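Local coordinates for putative carbohydrate binding protein (Pseudomonas aeruginosa, PDB 3QEC) that is of unconfirmed function but probably binds carbohydrates, with links to heparin and suramin binding and a possible role in carbohydrate transport and biofilm formation, at residues I104-W117 / E128-G140. Sequence-based numbering, arbitrary orientation.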
ATOM      1  N   ILE A 104      11.938   8.513   7.887  1.00 55.09           N
ATOM      2  CA  ILE A 104      11.818   7.084   7.623  1.00 52.96           C
ATOM      3  C   ILE A 104      13.120   6.355   8.020  1.00 57.12           C
ATOM      4  O   ILE A 104      14.197   6.642   7.474  1.00 56.78           O
ATOM      5  CB  ILE A 104      11.391   6.781   6.144  1.00 54.88           C
ATOM      6  CG1 ILE A 104      10.008   7.377   5.808  1.00 54.63           C
ATOM      7  CG2 ILE A 104      11.434   5.270   5.802  1.00 54.27           C
ATOM      8  CD1 ILE A 104       8.909   7.215   6.905  1.00 55.93           C
ATOM      9  N   PRO A 105      13.006   5.356   8.929  1.00 53.53           N
ATOM     10  CA  PRO A 105      14.187   4.574   9.326  1.00 52.42           C
ATOM     11  C   PRO A 105      14.754   3.695   8.217  1.00 56.92           C
ATOM     12  O   PRO A 105      14.065   3.362   7.252  1.00 57.11           O
ATOM     13  CB  PRO A 105      13.636   3.666  10.438  1.00 52.95           C
ATOM     14  CG  PRO A 105      12.430   4.350  10.935  1.00 57.73           C
ATOM     15  CD  PRO A 105      11.822   4.926   9.696  1.00 54.29           C
ATOM     16  N   ASN A 106      16.016   3.301   8.382  1.00 53.78           N
ATOM     17  CA  ASN A 106      16.703   2.331   7.540  1.00 53.29           C
ATOM     18  C   ASN A 106      15.950   1.015   7.674  1.00 58.08           C
ATOM     19  O   ASN A 106      15.600   0.630   8.794  1.00 58.74           O
ATOM     20  CB  ASN A 106      18.148   2.197   8.024  1.00 52.20           C
ATOM     21  CG  ASN A 106      19.014   1.215   7.285  1.00 61.11           C
ATOM     22  OD1 ASN A 106      19.946   1.592   6.583  1.00 59.01           O
ATOM     23  ND2 ASN A 106      18.831  -0.059   7.541  1.00 45.75           N
ATOM     24  N   GLY A 107      15.665   0.364   6.549  1.00 53.56           N
ATOM     25  CA  GLY A 107      14.937  -0.895   6.554  1.00 51.60           C
ATOM     26  C   GLY A 107      14.213  -1.202   5.270  1.00 54.51           C
ATOM     27  O   GLY A 107      14.386  -0.497   4.278  1.00 54.55           O
ATOM     28  N   THR A 108      13.416  -2.285   5.277  1.00 52.36           N
ATOM     29  CA  THR A 108      12.661  -2.737   4.103  1.00 53.19           C
ATOM     30  C   THR A 108      11.179  -2.649   4.423  1.00 55.94           C
ATOM     31  O   THR A 108      10.754  -3.062   5.502  1.00 55.07           O
ATOM     32  CB  THR A 108      13.120  -4.120   3.634  1.00 60.93           C
ATOM     33  OG1 THR A 108      14.560  -4.135   3.638  1.00 65.11           O
ATOM     34  CG2 THR A 108      12.612  -4.441   2.213  1.00 55.16           C
ATOM     35  N   TYR A 109      10.405  -2.069   3.497  1.00 51.43           N
ATOM     36  CA  TYR A 109       8.991  -1.781   3.718  1.00 51.03           C
ATOM     37  C   TYR A 109       8.069  -2.208   2.605  1.00 56.17           C
ATOM     38  O   TYR A 109       8.490  -2.371   1.454  1.00 57.38           O
ATOM     39  CB  TYR A 109       8.803  -0.242   3.859  1.00 52.11           C
ATOM     40  CG  TYR A 109       9.598   0.410   4.970  1.00 52.30           C
ATOM     41  CD1 TYR A 109      10.921   0.793   4.773  1.00 53.74           C
ATOM     42  CD2 TYR A 109       9.015   0.686   6.205  1.00 52.51           C
ATOM     43  CE1 TYR A 109      11.661   1.380   5.796  1.00 54.07           C
ATOM     44  CE2 TYR A 109       9.744   1.280   7.233  1.00 52.53           C
ATOM     45  CZ  TYR A 109      11.070   1.611   7.027  1.00 58.20           C
ATOM     46  OH  TYR A 109      11.795   2.187   8.031  1.00 59.82           O
ATOM     47  N   TYR A 110       6.779  -2.312   2.953  1.00 52.77           N
ATOM     48  CA  TYR A 110       5.649  -2.432   2.040  1.00 52.54           C
ATOM     49  C   TYR A 110       5.034  -1.062   1.994  1.00 56.65           C
ATOM     50  O   TYR A 110       4.801  -0.466   3.049  1.00 56.78           O
ATOM     51  CB  TYR A 110       4.598  -3.490   2.469  1.00 53.58           C
ATOM     52  CG  TYR A 110       4.992  -4.918   2.169  1.00 55.19           C
ATOM     53  CD1 TYR A 110       5.220  -5.342   0.861  1.00 57.16           C
ATOM     54  CD2 TYR A 110       5.143  -5.850   3.192  1.00 55.31           C
ATOM     55  CE1 TYR A 110       5.630  -6.645   0.587  1.00 57.35           C
ATOM     56  CE2 TYR A 110       5.579  -7.149   2.929  1.00 55.24           C
ATOM     57  CZ  TYR A 110       5.796  -7.549   1.626  1.00 60.14           C
ATOM     58  OH  TYR A 110       6.193  -8.840   1.371  1.00 62.58           O
ATOM     59  N   ILE A 111       4.849  -0.519   0.796  1.00 53.11           N
ATOM     60  CA  ILE A 111       4.169   0.767   0.591  1.00 52.37           C
ATOM     61  C   ILE A 111       2.869   0.364  -0.152  1.00 56.74           C
ATOM     62  O   ILE A 111       2.934  -0.359  -1.151  1.00 58.00           O
ATOM     63  CB  ILE A 111       5.073   1.839  -0.072  1.00 54.33           C
ATOM     64  CG1 ILE A 111       4.420   3.243  -0.043  1.00 54.66           C
ATOM     65  CG2 ILE A 111       5.617   1.414  -1.462  1.00 54.37           C
ATOM     66  CD1 ILE A 111       5.425   4.395  -0.292  1.00 54.78           C
ATOM     67  N   SER A 112       1.709   0.665   0.442  1.00 52.39           N
ATOM     68  CA  SER A 112       0.423   0.157  -0.023  1.00 52.71           C
ATOM     69  C   SER A 112      -0.712   1.181   0.031  1.00 57.69           C
ATOM     70  O   SER A 112      -0.796   1.971   0.976  1.00 57.88           O
ATOM     71  CB  SER A 112       0.029  -1.048   0.839  1.00 56.00           C
ATOM     72  OG  SER A 112      -1.069  -1.770   0.303  1.00 65.62           O
ATOM     73  N   SER A 113      -1.629   1.102  -0.955  1.00 54.29           N
ATOM     74  CA  SER A 113      -2.809   1.964  -1.064  1.00 55.08           C
ATOM     75  C   SER A 113      -3.985   1.234  -1.738  1.00 61.50           C
ATOM     76  O   SER A 113      -3.812   0.137  -2.282  1.00 61.75           O
ATOM     77  CB  SER A 113      -2.479   3.235  -1.839  1.00 57.37           C
ATOM     78  OG  SER A 113      -3.462   4.232  -1.609  1.00 64.17           O
ATOM     79  N   GLU A 114      -5.181   1.841  -1.669  1.00 59.08           N
ATOM     80  CA  GLU A 114      -6.404   1.345  -2.293  1.00 60.30           C
ATOM     81  C   GLU A 114      -7.060   2.500  -3.046  1.00 65.79           C
ATOM     82  O   GLU A 114      -7.385   3.533  -2.460  1.00 66.18           O
ATOM     83  CB  GLU A 114      -7.354   0.720  -1.259  1.00 62.43           C
ATOM     84  CG  GLU A 114      -8.677   0.235  -1.836  1.00 73.30           C
ATOM     85  CD  GLU A 114      -9.441  -0.808  -1.040  1.00 97.22           C
ATOM     86  OE1 GLU A 114      -8.910  -1.313  -0.026  1.00 95.23           O
ATOM     87  OE2 GLU A 114     -10.560  -1.162  -1.469  1.00 99.97           O
ATOM     88  N   LEU A 115      -7.220   2.329  -4.353  1.00 62.70           N
ATOM     89  CA  LEU A 115      -7.811   3.337  -5.209  1.00 62.91           C
ATOM     90  C   LEU A 115      -8.888   2.695  -6.082  1.00 69.25           C
ATOM     91  O   LEU A 115      -8.592   1.851  -6.927  1.00 69.95           O
ATOM     92  CB  LEU A 115      -6.707   4.024  -6.045  1.00 61.55           C
ATOM     93  CG  LEU A 115      -7.130   4.985  -7.149  1.00 66.21           C
ATOM     94  CD1 LEU A 115      -7.907   6.187  -6.595  1.00 66.87           C
ATOM     95  CD2 LEU A 115      -5.931   5.423  -7.941  1.00 67.37           C
ATOM     96  N   THR A 116     -10.147   3.072  -5.836  1.00 67.18           N
ATOM     97  CA  THR A 116     -11.302   2.583  -6.585  1.00 68.09           C
ATOM     98  C   THR A 116     -12.145   3.776  -7.067  1.00 73.46           C
ATOM     99  O   THR A 116     -12.105   4.856  -6.476  1.00 73.93           O
ATOM    100  CB  THR A 116     -12.134   1.562  -5.771  1.00 73.53           C
ATOM    101  OG1 THR A 116     -12.724   2.202  -4.647  1.00 77.25           O
ATOM    102  CG2 THR A 116     -11.313   0.362  -5.303  1.00 65.97           C
ATOM    103  N   TRP A 117     -12.860   3.587  -8.172  1.00 70.98           N
ATOM    104  CA  TRP A 117     -13.728   4.594  -8.767  1.00 73.18           C
ATOM    105  C   TRP A 117     -14.827   3.882  -9.565  1.00 80.24           C
ATOM    106  O   TRP A 117     -14.816   2.652  -9.683  1.00 79.10           O
ATOM    107  CB  TRP A 117     -12.929   5.608  -9.620  1.00 72.38           C
ATOM    108  CG  TRP A 117     -12.267   5.011 -10.825  1.00 73.32           C
ATOM    109  CD1 TRP A 117     -12.780   4.938 -12.089  1.00 77.38           C
ATOM    110  CD2 TRP A 117     -11.013   4.309 -10.858  1.00 71.36           C
ATOM    111  NE1 TRP A 117     -11.935   4.219 -12.901  1.00 75.95           N
ATOM    112  CE2 TRP A 117     -10.819   3.862 -12.186  1.00 75.57           C
ATOM    113  CE3 TRP A 117     -10.023   4.029  -9.896  1.00 70.73           C
ATOM    114  CZ2 TRP A 117      -9.676   3.151 -12.577  1.00 73.06           C
ATOM    115  CZ3 TRP A 117      -8.898   3.319 -10.285  1.00 70.66           C
ATOM    116  CH2 TRP A 117      -8.737   2.884 -11.608  1.00 71.56           C
ATOM    117  N   GLU A 128     -14.065   0.033 -10.632  1.00 75.76           N
ATOM    118  CA  GLU A 128     -12.738  -0.121 -11.216  1.00 73.35           C
ATOM    119  C   GLU A 128     -11.652   0.097 -10.153  1.00 75.15           C
ATOM    120  O   GLU A 128     -11.929   0.638  -9.081  1.00 73.72           O
ATOM    121  CB  GLU A 128     -12.565   0.849 -12.398  1.00 75.00           C
ATOM    122  CG  GLU A 128     -13.462   0.541 -13.583  1.00 82.54           C
ATOM    123  CD  GLU A 128     -12.809   0.747 -14.932  1.00 89.01           C
ATOM    124  OE1 GLU A 128     -12.000  -0.116 -15.334  1.00 80.60           O
ATOM    125  OE2 GLU A 128     -13.103   1.769 -15.590  1.00 87.16           O
ATOM    126  N   GLY A 129     -10.436  -0.342 -10.458  1.00 71.08           N
ATOM    127  CA  GLY A 129      -9.295  -0.216  -9.557  1.00 68.98           C
ATOM    128  C   GLY A 129      -9.257  -1.290  -8.490  1.00 71.21           C
ATOM    129  O   GLY A 129      -9.874  -2.353  -8.633  1.00 71.85           O
ATOM    130  N   GLY A 130      -8.517  -1.005  -7.428  1.00 65.09           N
ATOM    131  CA  GLY A 130      -8.326  -1.918  -6.309  1.00 63.37           C
ATOM    132  C   GLY A 130      -7.097  -1.574  -5.502  1.00 65.09           C
ATOM    133  O   GLY A 130      -6.737  -0.396  -5.386  1.00 65.07           O
ATOM    134  N   THR A 131      -6.446  -2.602  -4.936  1.00 59.81           N
ATOM    135  CA  THR A 131      -5.254  -2.427  -4.100  1.00 58.22           C
ATOM    136  C   THR A 131      -3.988  -2.505  -4.947  1.00 61.82           C
ATOM    137  O   THR A 131      -3.958  -3.196  -5.977  1.00 61.49           O
ATOM    138  CB  THR A 131      -5.212  -3.455  -2.944  1.00 60.08           C
ATOM    139  OG1 THR A 131      -5.262  -4.776  -3.481  1.00 60.12           O
ATOM    140  CG2 THR A 131      -6.351  -3.275  -1.945  1.00 55.44           C
ATOM    141  N   VAL A 132      -2.952  -1.769  -4.514  1.00 57.17           N
ATOM    142  CA  VAL A 132      -1.632  -1.748  -5.142  1.00 56.06           C
ATOM    143  C   VAL A 132      -0.588  -1.678  -3.997  1.00 59.95           C
ATOM    144  O   VAL A 132      -0.718  -0.857  -3.082  1.00 59.37           O
ATOM    145  CB  VAL A 132      -1.458  -0.659  -6.248  1.00 59.42           C
ATOM    146  CG1 VAL A 132      -1.783   0.754  -5.740  1.00 59.57           C
ATOM    147  CG2 VAL A 132      -0.067  -0.725  -6.897  1.00 57.82           C
ATOM    148  N   THR A 133       0.392  -2.608  -4.021  1.00 55.74           N
ATOM    149  CA  THR A 133       1.430  -2.752  -2.995  1.00 54.41           C
ATOM    150  C   THR A 133       2.785  -3.031  -3.648  1.00 58.82           C
ATOM    151  O   THR A 133       2.893  -3.918  -4.499  1.00 58.13           O
ATOM    152  CB  THR A 133       1.026  -3.891  -2.025  1.00 57.15           C
ATOM    153  OG1 THR A 133      -0.277  -3.622  -1.486  1.00 57.39           O
ATOM    154  CG2 THR A 133       2.034  -4.131  -0.909  1.00 49.45           C
ATOM    155  N   LYS A 134       3.820  -2.286  -3.220  1.00 55.52           N
ATOM    156  CA  LYS A 134       5.202  -2.437  -3.694  1.00 53.89           C
ATOM    157  C   LYS A 134       6.174  -2.524  -2.512  1.00 56.90           C
ATOM    158  O   LYS A 134       5.830  -2.117  -1.385  1.00 57.43           O
ATOM    159  CB  LYS A 134       5.593  -1.244  -4.603  1.00 55.46           C
ATOM    160  CG  LYS A 134       4.838  -1.158  -5.935  1.00 56.91           C
ATOM    161  CD  LYS A 134       5.404  -2.112  -6.980  1.00 60.58           C
ATOM    162  CE  LYS A 134       4.565  -2.170  -8.222  1.00 62.66           C
ATOM    163  NZ  LYS A 134       5.209  -3.009  -9.255  1.00 65.98           N
ATOM    164  N   LEU A 135       7.390  -3.039  -2.771  1.00 50.92           N
ATOM    165  CA  LEU A 135       8.480  -3.082  -1.800  1.00 49.84           C
ATOM    166  C   LEU A 135       9.365  -1.838  -1.962  1.00 55.38           C
ATOM    167  O   LEU A 135       9.722  -1.494  -3.102  1.00 55.33           O
ATOM    168  CB  LEU A 135       9.348  -4.347  -1.990  1.00 49.61           C
ATOM    169  CG  LEU A 135       8.865  -5.698  -1.415  1.00 54.27           C
ATOM    170  CD1 LEU A 135       9.570  -6.867  -2.113  1.00 52.95           C
ATOM    171  CD2 LEU A 135       9.104  -5.793   0.115  1.00 55.33           C
ATOM    172  N   VAL A 136       9.780  -1.194  -0.833  1.00 51.33           N
ATOM    173  CA  VAL A 136      10.736  -0.065  -0.885  1.00 50.25           C
ATOM    174  C   VAL A 136      11.837  -0.310   0.178  1.00 55.57           C
ATOM    175  O   VAL A 136      11.535  -0.624   1.328  1.00 57.75           O
ATOM    176  CB  VAL A 136      10.094   1.363  -0.799  1.00 52.37           C
ATOM    177  CG1 VAL A 136       9.149   1.508   0.387  1.00 51.43           C
ATOM    178  CG2 VAL A 136      11.149   2.469  -0.805  1.00 51.65           C
ATOM    179  N   THR A 137      13.104  -0.201  -0.233  1.00 51.46           N
ATOM    180  CA  THR A 137      14.283  -0.361   0.618  1.00 51.79           C
ATOM    181  C   THR A 137      14.871   1.018   0.956  1.00 55.68           C
ATOM    182  O   THR A 137      14.970   1.891   0.087  1.00 55.27           O
ATOM    183  CB  THR A 137      15.332  -1.271  -0.066  1.00 61.31           C
ATOM    184  OG1 THR A 137      14.743  -2.542  -0.322  1.00 62.19           O
ATOM    185  CG2 THR A 137      16.533  -1.501   0.799  1.00 57.88           C
ATOM    186  N   VAL A 138      15.265   1.210   2.225  1.00 51.98           N
ATOM    187  CA  VAL A 138      15.833   2.479   2.678  1.00 51.50           C
ATOM    188  C   VAL A 138      17.148   2.189   3.392  1.00 55.30           C
ATOM    189  O   VAL A 138      17.140   1.451   4.373  1.00 55.40           O
ATOM    190  CB  VAL A 138      14.833   3.286   3.562  1.00 54.23           C
ATOM    191  CG1 VAL A 138      15.411   4.650   3.960  1.00 53.71           C
ATOM    192  CG2 VAL A 138      13.482   3.454   2.848  1.00 53.86           C
ATOM    193  N   SER A 139      18.268   2.748   2.882  1.00 51.83           N
ATOM    194  CA  SER A 139      19.623   2.596   3.438  1.00 52.32           C
ATOM    195  C   SER A 139      20.101   3.932   3.986  1.00 57.32           C
ATOM    196  O   SER A 139      20.219   4.097   5.200  1.00 57.53           O
ATOM    197  CB  SER A 139      20.586   2.055   2.389  1.00 57.92           C
ATOM    198  OG  SER A 139      20.102   0.808   1.916  1.00 72.18           O
ATOM    199  N   GLY A 140      20.332   4.880   3.084  1.00 54.33           N
ATOM    200  CA  GLY A 140      20.664   6.255   3.415  1.00 54.56           C
ATOM    201  C   GLY A 140      19.368   7.042   3.542  1.00 58.16           C
ATOM    202  O   GLY A 140      18.278   6.454   3.591  1.00 57.61           O
TER
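G107 and V138 begin the ladder of a long antiparallel beta hairpin, each giving its N-H to the other's carbonyl; it runs on to W117 and E128, and the hairpin continues beyond them. The axes of 107-117 and 128-138 come within 4.6 Å, their directions 177° apart, in a four-stranded antiparallel sheet in which 125-138 is an outermost strand.

The tight part is the face carrying Y109, I111, V136 and V138, where S113 and V132 also touch L30 of strand 24-33. V138 CG2 sits 4.0 Å from both I104 CG2 and Y109 CE1. V136 CG1 fits between Y109 CB and I111 CG2, while L49 of strand 46-51 touches Y109 and V136. The Y109 hydroxyl donates to P105 O (2.7 Å) from above the carbonyl plane, tying the ring to the turn before its own strand.

The other face is looser. T108, T137, L135 and E114 are exposed there, and T108 CG2 lies beside T137 OG1 at 3.8 Å. Its middle is better covered, because helix 54-63 lies over Y110, S112 and T133. The Y110 ring leans along L135, bringing CE1 to 3.6 Å from L135 CD2. S112 OG and T133 OG1 meet at 2.7 Å, and T133 OG1 is also hydrogen-bonded to G64 O.

Toward the far end, W117 CG stands between its backbone N and carbonyl carbon (chi1 65°), and G129, with no side chain, lets W117 CZ3 come to 3.6 Å from G129 CA. E128 OE2 is hydrogen-bonded to S34 OG and OE1 to A35 N. E128 CB lies over the indole face, a CH-pi contact 3.8 Å from the five-membered ring centroid.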